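PDB 4DBF: 2-hydroxyhepta-2,4-diene-1,7-dioate isomerase from Corynebacterium glutamicum, which probably acts as a magnesium-dependent lyase or isomerase of the FAH family, with oxaloacetate decarboxylation its likely reaction. Local coordinates for residues R50-T55 and P60-R65; P107-K112 and E240-S245; I164-S169 and D269-E274. One frame throughout, in Å; residues are numbered along the deposited sequence.

Interaction 1 (R50-T55 and P60-R65)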
loop_
_atom_site.group_PDB
_atom_site.type_symbol
_atom_site.label_atom_id
_atom_site.label_comp_id
_atom_site.label_asym_id
_atom_site.label_seq_id
_atom_site.Cartn_x
_atom_site.Cartn_y
_atom_site.Cartn_z
ATOM N N ARG A 50 9.682 14.119 24.985
ATOM C CA ARG A 50 9.629 15.523 24.783
ATOM C C ARG A 50 8.858 15.810 23.520
ATOM O O ARG A 50 9.286 15.478 22.471
ATOM C CB ARG A 50 11.036 16.087 24.625
ATOM C CG ARG A 50 11.917 16.012 25.833
ATOM C CD ARG A 50 12.526 17.383 26.106
ATOM N NE ARG A 50 13.911 17.409 25.815
ATOM C CZ ARG A 50 14.636 18.484 25.551
ATOM N NH1 ARG A 50 14.129 19.692 25.519
ATOM N NH2 ARG A 50 15.900 18.333 25.307
ATOM N N GLU A 51 7.713 16.442 23.655
ATOM C CA GLU A 51 6.903 16.740 22.529
ATOM C C GLU A 51 7.623 17.626 21.534
ATOM O O GLU A 51 8.257 18.559 21.895
ATOM C CB GLU A 51 5.606 17.373 22.948
ATOM C CG GLU A 51 4.787 17.838 21.789
ATOM C CD GLU A 51 3.537 18.549 22.192
ATOM O OE1 GLU A 51 3.605 19.433 23.022
ATOM O OE2 GLU A 51 2.496 18.212 21.681
ATOM N N ILE A 52 7.518 17.293 20.275
ATOM C CA ILE A 52 8.027 18.143 19.254
ATOM C C ILE A 52 6.930 18.806 18.465
ATOM O O ILE A 52 5.859 18.320 18.349
ATOM C CB ILE A 52 9.003 17.462 18.290
ATOM C CG1 ILE A 52 8.362 16.301 17.605
ATOM C CG2 ILE A 52 10.252 16.965 18.974
ATOM C CD1 ILE A 52 9.235 15.796 16.513
ATOM N N GLU A 53 7.278 19.952 17.917
ATOM C CA GLU A 53 6.407 20.684 17.058
ATOM C C GLU A 53 6.281 19.924 15.746
ATOM O O GLU A 53 7.236 19.713 15.085
ATOM C CB GLU A 53 7.029 22.052 16.827
ATOM C CG GLU A 53 6.078 23.210 16.857
ATOM C CD GLU A 53 6.799 24.545 16.947
ATOM O OE1 GLU A 53 7.583 24.884 16.046
ATOM O OE2 GLU A 53 6.576 25.253 17.939
ATOM N N GLY A 54 5.098 19.503 15.380
ATOM C CA GLY A 54 4.927 18.868 14.090
ATOM C C GLY A 54 5.554 17.499 13.929
ATOM O O GLY A 54 5.513 16.750 14.840
ATOM N N THR A 55 6.133 17.199 12.768
ATOM C CA THR A 55 6.726 15.884 12.472
ATOM C C THR A 55 8.223 15.881 12.489
ATOM O O THR A 55 8.835 16.883 12.420
ATOM C CB THR A 55 6.348 15.367 11.091
ATOM O OG1 THR A 55 6.709 16.329 10.126
ATOM C CG2 THR A 55 4.908 15.100 10.989
ATOM N N PRO A 60 13.744 19.479 14.223
ATOM C CA PRO A 60 12.674 19.417 15.188
ATOM C C PRO A 60 12.781 20.493 16.244
ATOM O O PRO A 60 13.854 20.758 16.732
ATOM C CB PRO A 60 12.916 18.079 15.833
ATOM C CG PRO A 60 14.376 17.976 15.886
ATOM C CD PRO A 60 14.843 18.591 14.594
ATOM N N LYS A 61 11.648 21.063 16.594
ATOM C CA LYS A 61 11.561 21.991 17.698
ATOM C C LYS A 61 10.629 21.524 18.820
ATOM O O LYS A 61 9.520 21.128 18.608
ATOM C CB LYS A 61 11.190 23.402 17.239
ATOM C CG LYS A 61 11.223 24.386 18.402
ATOM C CD LYS A 61 10.594 25.743 18.124
ATOM C CE LYS A 61 9.935 26.292 19.380
ATOM N NZ LYS A 61 8.587 25.724 19.643
ATOM N N PHE A 62 11.139 21.615 20.022
ATOM C CA PHE A 62 10.415 21.235 21.197
ATOM C C PHE A 62 9.368 22.275 21.595
ATOM O O PHE A 62 9.597 23.438 21.519
ATOM C CB PHE A 62 11.396 21.046 22.331
ATOM C CG PHE A 62 12.376 19.957 22.115
ATOM C CD1 PHE A 62 11.958 18.667 21.937
ATOM C CD2 PHE A 62 13.718 20.218 22.136
ATOM C CE1 PHE A 62 12.855 17.658 21.762
ATOM C CE2 PHE A 62 14.638 19.215 21.957
ATOM C CZ PHE A 62 14.206 17.932 21.755
ATOM N N THR A 63 8.221 21.820 22.040
ATOM C CA THR A 63 7.175 22.704 22.440
ATOM C C THR A 63 7.289 23.043 23.892
ATOM O O THR A 63 6.628 23.915 24.361
ATOM C CB THR A 63 5.835 22.008 22.359
ATOM O OG1 THR A 63 5.840 20.914 23.262
ATOM C CG2 THR A 63 5.550 21.580 21.000
ATOM N N GLY A 64 8.095 22.296 24.605
ATOM C CA GLY A 64 8.213 22.458 26.022
ATOM C C GLY A 64 7.559 21.389 26.860
ATOM O O GLY A 64 8.010 21.123 27.926
ATOM N N ARG A 65 6.494 20.783 26.366
ATOM C CA ARG A 65 5.844 19.706 27.091
ATOM C C ARG A 65 6.675 18.448 27.126
ATOM O O ARG A 65 7.253 18.078 26.156
ATOM C CB ARG A 65 4.493 19.370 26.503
ATOM C CG ARG A 65 3.593 20.531 26.234
ATOM C CD ARG A 65 2.148 20.090 26.207
ATOM N NE ARG A 65 1.846 19.394 24.986
ATOM C CZ ARG A 65 0.639 19.044 24.603
ATOM N NH1 ARG A 65 -0.390 19.326 25.352
ATOM N NH2 ARG A 65 0.479 18.420 23.480
HETATM O O HOH W 1 8.914 19.483 24.417
#
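Glu51 sends CG to the far side from its own nitrogen (chi1 174°) and runs on extended, which carries its carboxylate across to Thr63 and Arg65; the arginine in turn bends at chi3 (-75°) so that NE and NH2 face the carboxylate. The grip is side-on, one nitrogen to each oxygen: Arg65 NE lies 2.6 Å from Glu51 OE1 and Arg65 NH2 2.7 Å from Glu51 OE2. NE comes from above the carboxylate plane, and Thr63 OG1 donates to the same Glu51 OE1 (2.7 Å) from the opposite face. Three donors thus fix the rotation of a buried acid and should favour its charged form. Arg65 NH1 goes on to Asp30, which has been seen to bind magnesium. Threonine suits its place twice over, since its OG1 also accepts from Arg65 N, making an ST turn.

The backbones form a short antiparallel pairing in the N-terminal region, centred on the non-hydrogen-bonded pair Ile52-Phe62 with CA atoms 4.4 Å apart. Glu53 N to Lys61 O (2.6 Å) flanks it on one side and Thr63 N to Glu51 O (3.3 Å) on the other. Beyond, the chain turns a corner at Gly64, whose backbone angles would jam a CB against the preceding carbonyl; a water there joins Gly64 N to Glu51 O and Arg65 O, and Glu51 N also donates to Arg65 O.

The Arg50 guanidinium lies flat on one face of Phe62, centres 3.9 Å apart and planes at 18°, a stacked cation-pi contact; its NH2 is salt-bridged to Glu38. Lys61 folds back so that NZ meets both Glu53 OE2 (2.7 Å) and Phe62 O.

Interaction 2 (P107-K112 and E240-S245)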
loop_
_atom_site.group_PDB
_atom_site.type_symbol
_atom_site.label_atom_id
_atom_site.label_comp_id
_atom_site.label_asym_id
_atom_site.label_seq_id
_atom_site.Cartn_x
_atom_site.Cartn_y
_atom_site.Cartn_z
ATOM N N PRO A 107 15.894 -12.217 -3.975
ATOM C CA PRO A 107 15.059 -11.370 -3.144
ATOM C C PRO A 107 13.924 -10.743 -3.919
ATOM O O PRO A 107 14.077 -10.438 -5.043
ATOM C CB PRO A 107 16.028 -10.317 -2.669
ATOM C CG PRO A 107 17.322 -11.023 -2.595
ATOM C CD PRO A 107 17.303 -11.877 -3.813
ATOM N N THR A 108 12.792 -10.570 -3.284
ATOM C CA THR A 108 11.633 -10.061 -3.936
ATOM C C THR A 108 10.955 -9.034 -3.045
ATOM O O THR A 108 10.958 -9.176 -1.879
ATOM C CB THR A 108 10.663 -11.204 -4.256
ATOM O OG1 THR A 108 9.659 -10.774 -5.150
ATOM C CG2 THR A 108 10.050 -11.740 -3.006
ATOM N N LEU A 109 10.374 -8.031 -3.656
ATOM C CA LEU A 109 9.696 -6.975 -2.975
ATOM C C LEU A 109 8.235 -7.320 -2.783
ATOM O O LEU A 109 7.652 -7.918 -3.603
ATOM C CB LEU A 109 9.837 -5.740 -3.836
ATOM C CG LEU A 109 9.264 -4.392 -3.531
ATOM C CD1 LEU A 109 9.973 -3.359 -4.388
ATOM C CD2 LEU A 109 7.804 -4.417 -3.858
ATOM N N PHE A 110 7.661 -6.913 -1.674
ATOM C CA PHE A 110 6.223 -6.970 -1.510
ATOM C C PHE A 110 5.721 -5.825 -0.627
ATOM O O PHE A 110 6.493 -5.087 -0.072
ATOM C CB PHE A 110 5.751 -8.346 -1.040
ATOM C CG PHE A 110 6.162 -8.695 0.334
ATOM C CD1 PHE A 110 7.375 -9.216 0.577
ATOM C CD2 PHE A 110 5.320 -8.521 1.368
ATOM C CE1 PHE A 110 7.771 -9.525 1.833
ATOM C CE2 PHE A 110 5.703 -8.818 2.631
ATOM C CZ PHE A 110 6.932 -9.316 2.873
ATOM N N LEU A 111 4.418 -5.699 -0.549
ATOM C CA LEU A 111 3.808 -4.619 0.205
ATOM C C LEU A 111 3.011 -5.120 1.388
ATOM O O LEU A 111 2.372 -6.095 1.271
ATOM C CB LEU A 111 2.910 -3.801 -0.689
ATOM C CG LEU A 111 3.553 -3.166 -1.919
ATOM C CD1 LEU A 111 2.565 -2.586 -2.883
ATOM C CD2 LEU A 111 4.556 -2.151 -1.506
ATOM N N LYS A 112 3.072 -4.396 2.496
ATOM C CA LYS A 112 2.114 -4.533 3.580
ATOM C C LYS A 112 1.307 -3.243 3.613
ATOM O O LYS A 112 1.856 -2.216 3.455
ATOM C CB LYS A 112 2.777 -4.766 4.933
ATOM C CG LYS A 112 3.426 -6.115 5.146
ATOM C CD LYS A 112 4.313 -6.167 6.373
ATOM C CE LYS A 112 3.608 -6.620 7.628
ATOM N NZ LYS A 112 3.404 -8.063 7.743
ATOM N N GLU A 240 18.080 1.282 -3.593
ATOM C CA GLU A 240 18.196 1.481 -5.017
ATOM C C GLU A 240 17.190 0.646 -5.813
ATOM O O GLU A 240 16.556 1.105 -6.740
ATOM C CB GLU A 240 19.586 1.098 -5.422
ATOM C CG GLU A 240 19.855 1.176 -6.876
ATOM C CD GLU A 240 21.274 0.786 -7.181
ATOM O OE1 GLU A 240 21.532 -0.388 -7.258
ATOM O OE2 GLU A 240 22.115 1.657 -7.309
ATOM N N PHE A 241 17.071 -0.606 -5.413
ATOM C CA PHE A 241 16.134 -1.543 -6.005
ATOM C C PHE A 241 14.669 -1.085 -5.903
ATOM O O PHE A 241 13.958 -1.067 -6.828
ATOM C CB PHE A 241 16.329 -2.882 -5.318
ATOM C CG PHE A 241 15.442 -3.975 -5.815
ATOM C CD1 PHE A 241 15.674 -4.565 -7.010
ATOM C CD2 PHE A 241 14.438 -4.461 -5.047
ATOM C CE1 PHE A 241 14.891 -5.583 -7.447
ATOM C CE2 PHE A 241 13.643 -5.467 -5.479
ATOM C CZ PHE A 241 13.875 -6.034 -6.675
ATOM N N ILE A 242 14.281 -0.678 -4.728
ATOM C CA ILE A 242 12.947 -0.208 -4.494
ATOM C C ILE A 242 12.686 1.087 -5.242
ATOM O O ILE A 242 11.780 1.153 -5.988
ATOM C CB ILE A 242 12.680 -0.042 -3.003
ATOM C CG1 ILE A 242 12.766 -1.382 -2.297
ATOM C CG2 ILE A 242 11.347 0.605 -2.774
ATOM C CD1 ILE A 242 12.577 -1.272 -0.822
ATOM N N THR A 243 13.522 2.087 -5.027
ATOM C CA THR A 243 13.318 3.385 -5.599
ATOM C C THR A 243 13.529 3.459 -7.106
ATOM O O THR A 243 13.201 4.416 -7.710
ATOM C CB THR A 243 14.093 4.478 -4.847
ATOM O OG1 THR A 243 15.488 4.305 -5.037
ATOM C CG2 THR A 243 13.792 4.421 -3.423
ATOM N N ALA A 244 14.054 2.424 -7.710
ATOM C CA ALA A 244 14.092 2.337 -9.152
ATOM C C ALA A 244 12.711 2.079 -9.766
ATOM O O ALA A 244 12.503 2.316 -10.922
ATOM C CB ALA A 244 15.045 1.272 -9.597
ATOM N N SER A 245 11.813 1.547 -8.958
ATOM C CA SER A 245 10.486 1.202 -9.398
ATOM C C SER A 245 9.407 2.147 -8.828
ATOM O O SER A 245 8.534 2.519 -9.508
ATOM C CB SER A 245 10.157 -0.252 -9.022
ATOM O OG SER A 245 10.769 -1.181 -9.847
#
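This is a small, wholly apolar helix-on-strand contact, in which Leu109 of strand 108-112 reaches between Phe241 and Ile242 of helix 235-243, within the C-terminal FAH family region. The two backbones keep their distance, the nearest CA atoms, those of Leu109 and Ile242, being 7.7 Å apart, and three side chains bridge the space.

Leucine does this by using two parts of itself. Its CB, close to the strand, meets the ring of Phe241 at CE2, 4.2 Å away, coming at the ring obliquely. Further out, CD1 meets the CG1 methylene of Ile242 at 4.0 Å. The reach depends on an extended side chain: CG stands away from the backbone nitrogen (chi1 179°), and CD1 continues the line outward (chi2 163°). The two branched chains cross at a slant, so that a methyl of the leucine rests against the flank of the isoleucine and not against its CD1 end. Both distances are ordinary van der Waals separations without strain, and with no polar atom taking part the contact asks nothing of orientation beyond a fit of shape.

Alternation along the strand turns Leu109 to the helix and Thr108 the other way, where its OG1 bonds to Asp177 O of the second subunit. Val84 of the neighbouring strand 83-87 packs on both Leu109 and Ile242 and widens the apolar patch. Phe241 also packs on Arg182 of the second subunit, so a large, flat side chain there serves two surfaces at once. The arrangement is that of a helix laid on a beta sheet next to a dimer interface.

Interaction 3 (I164-S169 and D269-E274). With MG (magnesium ion), chain C.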
loop_
_atom_site.group_PDB
_atom_site.type_symbol
_atom_site.label_atom_id
_atom_site.label_comp_id
_atom_site.label_asym_id
_atom_site.label_seq_id
_atom_site.Cartn_x
_atom_site.Cartn_y
_atom_site.Cartn_z
ATOM N N ILE A 164 12.241 -1.185 14.504
ATOM C CA ILE A 164 12.062 -2.614 14.393
ATOM C C ILE A 164 10.689 -2.834 13.777
ATOM O O ILE A 164 9.725 -2.065 14.064
ATOM C CB ILE A 164 12.106 -3.297 15.790
ATOM C CG1 ILE A 164 13.377 -2.887 16.583
ATOM C CG2 ILE A 164 11.994 -4.838 15.590
ATOM C CD1 ILE A 164 13.359 -3.408 18.054
ATOM N N ILE A 165 10.575 -3.855 12.936
ATOM C CA ILE A 165 9.249 -4.325 12.469
ATOM C C ILE A 165 9.101 -5.829 12.741
ATOM O O ILE A 165 10.063 -6.575 12.665
ATOM C CB ILE A 165 8.991 -3.956 10.975
ATOM C CG1 ILE A 165 7.565 -4.406 10.569
ATOM C CG2 ILE A 165 10.074 -4.602 9.980
ATOM C CD1 ILE A 165 7.110 -3.910 9.225
ATOM N N ASN A 166 7.893 -6.261 13.103
ATOM C CA ASN A 166 7.587 -7.688 13.226
ATOM C C ASN A 166 6.730 -7.990 11.979
ATOM O O ASN A 166 5.563 -7.540 11.895
ATOM C CB ASN A 166 6.839 -7.953 14.573
ATOM C CG ASN A 166 6.665 -9.412 14.833
ATOM O OD1 ASN A 166 6.787 -10.224 13.895
ATOM N ND2 ASN A 166 6.362 -9.780 16.085
ATOM N N ASP A 167 7.293 -8.677 10.977
ATOM C CA ASP A 167 6.559 -8.921 9.717
ATOM C C ASP A 167 5.755 -10.226 9.951
ATOM O O ASP A 167 6.186 -11.328 9.560
ATOM C CB ASP A 167 7.577 -9.046 8.561
ATOM C CG ASP A 167 6.947 -9.372 7.230
ATOM O OD1 ASP A 167 5.723 -9.242 7.035
ATOM O OD2 ASP A 167 7.690 -9.785 6.317
ATOM N N VAL A 168 4.590 -10.084 10.563
ATOM C CA VAL A 168 3.797 -11.249 11.015
ATOM C C VAL A 168 3.192 -11.826 9.745
ATOM O O VAL A 168 2.788 -11.065 8.893
ATOM C CB VAL A 168 2.694 -10.761 11.950
ATOM C CG1 VAL A 168 1.781 -11.903 12.334
ATOM C CG2 VAL A 168 3.364 -10.113 13.239
ATOM N N SER A 169 3.164 -13.155 9.618
ATOM C CA SER A 169 2.825 -13.822 8.371
ATOM C C SER A 169 2.080 -15.152 8.688
ATOM O O SER A 169 2.633 -15.971 9.463
ATOM C CB SER A 169 4.145 -14.242 7.660
ATOM O OG SER A 169 5.168 -13.200 7.771
ATOM N N ASP A 269 0.211 -16.080 23.592
ATOM C CA ASP A 269 1.654 -15.924 23.496
ATOM C C ASP A 269 2.000 -14.458 23.618
ATOM O O ASP A 269 1.122 -13.558 23.565
ATOM C CB ASP A 269 2.209 -16.444 22.131
ATOM C CG ASP A 269 2.078 -17.955 21.998
ATOM O OD1 ASP A 269 1.692 -18.599 23.045
ATOM O OD2 ASP A 269 2.341 -18.505 20.896
ATOM N N TYR A 270 3.304 -14.223 23.738
ATOM C CA TYR A 270 3.814 -12.886 23.696
ATOM C C TYR A 270 5.074 -12.989 22.865
ATOM O O TYR A 270 5.832 -13.927 23.026
ATOM C CB TYR A 270 4.172 -12.379 25.099
ATOM C CG TYR A 270 4.574 -10.914 25.139
ATOM C CD1 TYR A 270 3.608 -9.896 25.242
ATOM C CD2 TYR A 270 5.906 -10.548 25.062
ATOM C CE1 TYR A 270 3.999 -8.520 25.263
ATOM C CE2 TYR A 270 6.308 -9.174 25.131
ATOM C CZ TYR A 270 5.342 -8.189 25.214
ATOM O OH TYR A 270 5.752 -6.877 25.280
ATOM N N ILE A 271 5.304 -12.010 21.995
ATOM C CA ILE A 271 6.479 -12.005 21.130
ATOM C C ILE A 271 7.296 -10.707 21.281
ATOM O O ILE A 271 6.745 -9.623 21.252
ATOM C CB ILE A 271 6.071 -12.281 19.602
ATOM C CG1 ILE A 271 7.297 -12.289 18.679
ATOM C CG2 ILE A 271 5.072 -11.259 19.019
ATOM C CD1 ILE A 271 8.300 -13.422 18.906
ATOM N N GLU A 272 8.600 -10.824 21.456
ATOM C CA GLU A 272 9.407 -9.641 21.646
ATOM C C GLU A 272 10.608 -9.703 20.718
ATOM O O GLU A 272 11.460 -10.612 20.842
ATOM C CB GLU A 272 9.877 -9.560 23.093
ATOM C CG GLU A 272 10.659 -8.313 23.472
ATOM C CD GLU A 272 11.036 -8.364 24.950
ATOM O OE1 GLU A 272 11.899 -9.177 25.320
ATOM O OE2 GLU A 272 10.461 -7.603 25.732
ATOM N N ILE A 273 10.722 -8.707 19.837
ATOM C CA ILE A 273 11.884 -8.668 18.984
ATOM C C ILE A 273 12.900 -7.748 19.657
ATOM O O ILE A 273 12.525 -6.658 20.136
ATOM C CB ILE A 273 11.544 -8.068 17.559
ATOM C CG1 ILE A 273 10.298 -8.744 16.896
ATOM C CG2 ILE A 273 12.786 -8.059 16.635
ATOM C CD1 ILE A 273 10.418 -10.210 16.698
ATOM N N GLU A 274 14.177 -8.103 19.610
ATOM C CA GLU A 274 15.184 -7.201 20.153
ATOM C C GLU A 274 16.253 -6.888 19.125
ATOM O O GLU A 274 16.801 -7.789 18.544
ATOM C CB GLU A 274 15.843 -7.784 21.417
ATOM C CG GLU A 274 17.061 -7.039 21.860
ATOM C CD GLU A 274 17.708 -7.668 23.088
ATOM O OE1 GLU A 274 18.218 -8.828 23.010
ATOM O OE2 GLU A 274 17.744 -6.956 24.113
HETATM MG MG MG C . 9.711 -10.636 6.088
HETATM O O HOH W 2 9.254 -11.604 4.324
HETATM O O HOH W 3 10.327 -8.944 4.894
HETATM O O HOH W 4 11.470 -11.675 6.081
#
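Ile164 presses its CG2 methyl against CG2 of Ile273, 3.5 Å apart and tighter than usual for two carbons, as the side chains slide past each other in opposite directions. Two residues on, Asn166 points its amide the same way: ND2 lies 3.5 Å from Ile271 CG2 and 4.1 Å from Ile273 CD1, the Asn166 and Ile271 side chains crossing at a slant. The oxygen of this buried amide is satisfied, OD1 accepting from the backbone N of Glu136, while the ND2 end lies against the isoleucines. Ile271 contributes CG2 from the position between its own backbone nitrogen and carbonyl carbon.

These residues face one another from two separate sheets. Strand 164-166 lies in a sheet between strands 133-143 and 190-197, while strand 270-274 belongs to a five-stranded one, flanked by 209-216 and 279-287. The strand axes pass 8.1 Å apart at 147°, too far for backbone pairing, so the layers meet as in a sandwich, through the side chains that alternation puts inside. Beta-branched isoleucine fits both demands, being at home in strands and filling the interior. Ile165, on the reverse side of its strand, packs instead on Glu138.

Just past Asn166 the strand gives way to an inverse gamma turn centred on Asp167. With chi1 at 177° its carboxylate stretches outward, and OD2 binds the magnesium ion at 2.2 Å; Glu136, Glu138 and three waters complete six ligands. Ser169 OG donates to Asp167 O (2.8 Å), a bond across the turn, and Lys184 NZ bonds to both Ser169 OG and Asp167 OD2.

Overall arrangement
Interactions 2 and 3 meet at the metal site, although their centres are 22 Å apart. Lys112, at the end of strand 108-112, puts NZ 2.7 Å from Asp167 OD1 in a salt bridge, while the other oxygen of that aspartate holds the magnesium ion; Phe110 CZ comes within 3.6 Å of Asp167 OD2. One end of the strand therefore reaches the metal site and the other packs on helix 235-243. Interaction 1 stands apart in the N-terminal region, its centre about 33 Å from that of interaction 2 and 29 Å from that of interaction 3, with nearest atoms about 19 and 17 Å away. Its Arg65 instead adjoins Asp30, which has been seen to bind a separate magnesium ion.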